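Long-range contact in transcriptional regulatory protein (Chlamydia trachomatis, PDB 3Q7R), which binds a DNA element in its own promoter, probably activating its own transcription, and may be a global positive regulator of transcription: residues A[74-79]-A[94-99]. Numbering follows the deposited sequence.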
# COMPACT_ATOMS: atom_id res chain seq x y z
N SER A 74 7.05 5.22 -14.12
CA SER A 74 6.17 4.16 -13.64
C SER A 74 5.95 4.25 -12.12
O SER A 74 6.88 4.58 -11.39
CB SER A 74 6.79 2.77 -13.91
OG SER A 74 7.14 2.56 -15.27
N PHE A 75 4.75 3.91 -11.64
CA PHE A 75 4.58 3.67 -10.21
C PHE A 75 5.31 2.37 -9.84
O PHE A 75 5.53 1.51 -10.69
CB PHE A 75 3.10 3.48 -9.89
CG PHE A 75 2.26 4.68 -10.22
CD1 PHE A 75 2.35 5.78 -9.39
CD2 PHE A 75 1.41 4.70 -11.31
CE1 PHE A 75 1.59 6.92 -9.66
CE2 PHE A 75 0.64 5.82 -11.57
CZ PHE A 75 0.75 6.93 -10.74
N VAL A 76 5.69 2.26 -8.56
CA VAL A 76 6.31 1.01 -8.05
C VAL A 76 5.66 0.54 -6.76
O VAL A 76 5.52 1.33 -5.81
CB VAL A 76 7.82 1.21 -7.81
CG1 VAL A 76 8.41 -0.09 -7.21
CG2 VAL A 76 8.58 1.55 -9.15
N LEU A 77 5.22 -0.73 -6.72
CA LEU A 77 4.70 -1.33 -5.49
C LEU A 77 5.70 -2.37 -5.08
O LEU A 77 6.12 -3.18 -5.94
CB LEU A 77 3.34 -2.01 -5.80
CG LEU A 77 2.72 -2.89 -4.69
CD1 LEU A 77 2.25 -2.02 -3.53
CD2 LEU A 77 1.52 -3.66 -5.28
N VAL A 78 6.06 -2.40 -3.81
CA VAL A 78 7.15 -3.28 -3.35
C VAL A 78 6.60 -4.49 -2.58
O VAL A 78 5.65 -4.37 -1.82
CB VAL A 78 8.10 -2.46 -2.46
CG1 VAL A 78 9.09 -3.38 -1.76
CG2 VAL A 78 8.78 -1.38 -3.29
N LEU A 79 7.18 -5.67 -2.82
CA LEU A 79 6.78 -6.88 -2.11
C LEU A 79 7.85 -7.25 -1.10
O LEU A 79 9.01 -7.48 -1.47
CB LEU A 79 6.59 -8.05 -3.06
CG LEU A 79 5.69 -7.79 -4.25
CD1 LEU A 79 5.50 -9.15 -5.04
CD2 LEU A 79 4.34 -7.19 -3.76
N ARG A 94 10.81 6.85 0.96
CA ARG A 94 11.34 6.87 -0.39
C ARG A 94 10.23 6.89 -1.46
O ARG A 94 10.55 6.92 -2.64
CB ARG A 94 12.28 5.67 -0.63
CG ARG A 94 13.64 5.82 0.11
CD ARG A 94 14.31 4.41 0.32
NE ARG A 94 14.56 3.80 -0.95
CZ ARG A 94 14.75 2.51 -1.18
NH1 ARG A 94 14.67 1.54 -0.23
NH2 ARG A 94 14.99 2.16 -2.42
N GLY A 95 8.97 6.83 -1.04
CA GLY A 95 7.84 6.89 -1.97
C GLY A 95 7.23 5.59 -2.37
O GLY A 95 6.36 5.56 -3.27
N PHE A 96 7.59 4.50 -1.69
CA PHE A 96 7.08 3.19 -2.08
C PHE A 96 6.06 2.64 -1.06
O PHE A 96 6.42 2.38 0.11
CB PHE A 96 8.23 2.19 -2.10
CG PHE A 96 9.32 2.55 -3.08
CD1 PHE A 96 9.09 2.43 -4.45
CD2 PHE A 96 10.57 2.99 -2.64
CE1 PHE A 96 10.13 2.76 -5.36
CE2 PHE A 96 11.58 3.31 -3.57
CZ PHE A 96 11.32 3.22 -4.94
N TRP A 97 4.87 2.35 -1.56
CA TRP A 97 3.93 1.55 -0.81
C TRP A 97 4.35 0.06 -0.95
O TRP A 97 5.11 -0.30 -1.86
CB TRP A 97 2.48 1.79 -1.34
CG TRP A 97 1.40 1.06 -0.57
CD1 TRP A 97 0.46 0.19 -1.07
CD2 TRP A 97 1.15 1.13 0.83
NE1 TRP A 97 -0.36 -0.29 -0.06
CE2 TRP A 97 0.03 0.27 1.12
CE3 TRP A 97 1.74 1.83 1.87
CZ2 TRP A 97 -0.47 0.09 2.40
CZ3 TRP A 97 1.22 1.65 3.19
CH2 TRP A 97 0.13 0.77 3.42
N TYR A 98 3.83 -0.80 -0.06
CA TYR A 98 4.33 -2.19 -0.05
C TYR A 98 3.28 -3.13 0.51
O TYR A 98 2.33 -2.68 1.16
CB TYR A 98 5.64 -2.36 0.81
CG TYR A 98 5.47 -1.88 2.23
CD1 TYR A 98 4.89 -2.69 3.19
CD2 TYR A 98 5.88 -0.59 2.60
CE1 TYR A 98 4.74 -2.23 4.51
CE2 TYR A 98 5.72 -0.12 3.89
CZ TYR A 98 5.12 -0.92 4.82
OH TYR A 98 4.93 -0.47 6.14
N LEU A 99 3.43 -4.41 0.18
CA LEU A 99 2.70 -5.51 0.81
C LEU A 99 3.75 -6.36 1.50
O LEU A 99 4.85 -6.55 0.93
CB LEU A 99 2.01 -6.42 -0.23
CG LEU A 99 0.94 -5.73 -1.07
CD1 LEU A 99 0.45 -6.63 -2.20
CD2 LEU A 99 -0.21 -5.38 -0.12
O HOH W 1 4.40 3.27 -4.31
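V78 and Y98 pair in parallel register between strands 75-79 and 97-99: V78 N donates to W97 O (3.0 Å, N-H...O 163°), and V78 O accepts from L99 N (3.0 Å). The same V78 O also meets Y98 CA in a CA-H...O contact. Toward the N-terminal ends the two backbones draw apart, and a water bridges them, donating to V76 O (2.7 Å) and G95 O while accepting from W97 N (2.9 Å). This is the last beta-alpha-beta crossover of the CheY-like receiver fold, with helix 85-93 ending in a Schellman motif at G95 before the chain enters strand 97-100, outermost in the sheet of this chain. On the side of V78 and Y98, the F96 ring lies alongside V76, whose CB sits at the ring edge 3.7 Å from F96 CE1, while V78 CG2 packs on F96 CB (3.8 Å). With CG between backbone N and carbonyl carbon (chi1 56°), the Y98 ring swings away from strand 75-79 toward helix 85-93, leaving CB beside V78. On the face of L77, W97, L79 and L99, L77 CD1 reaches W97 CD1 (3.8 Å), and L79 CD2 touches L99 CD1. W97 continues into the dimer interface, meeting W97 and F115 of the second subunit edge-to-face.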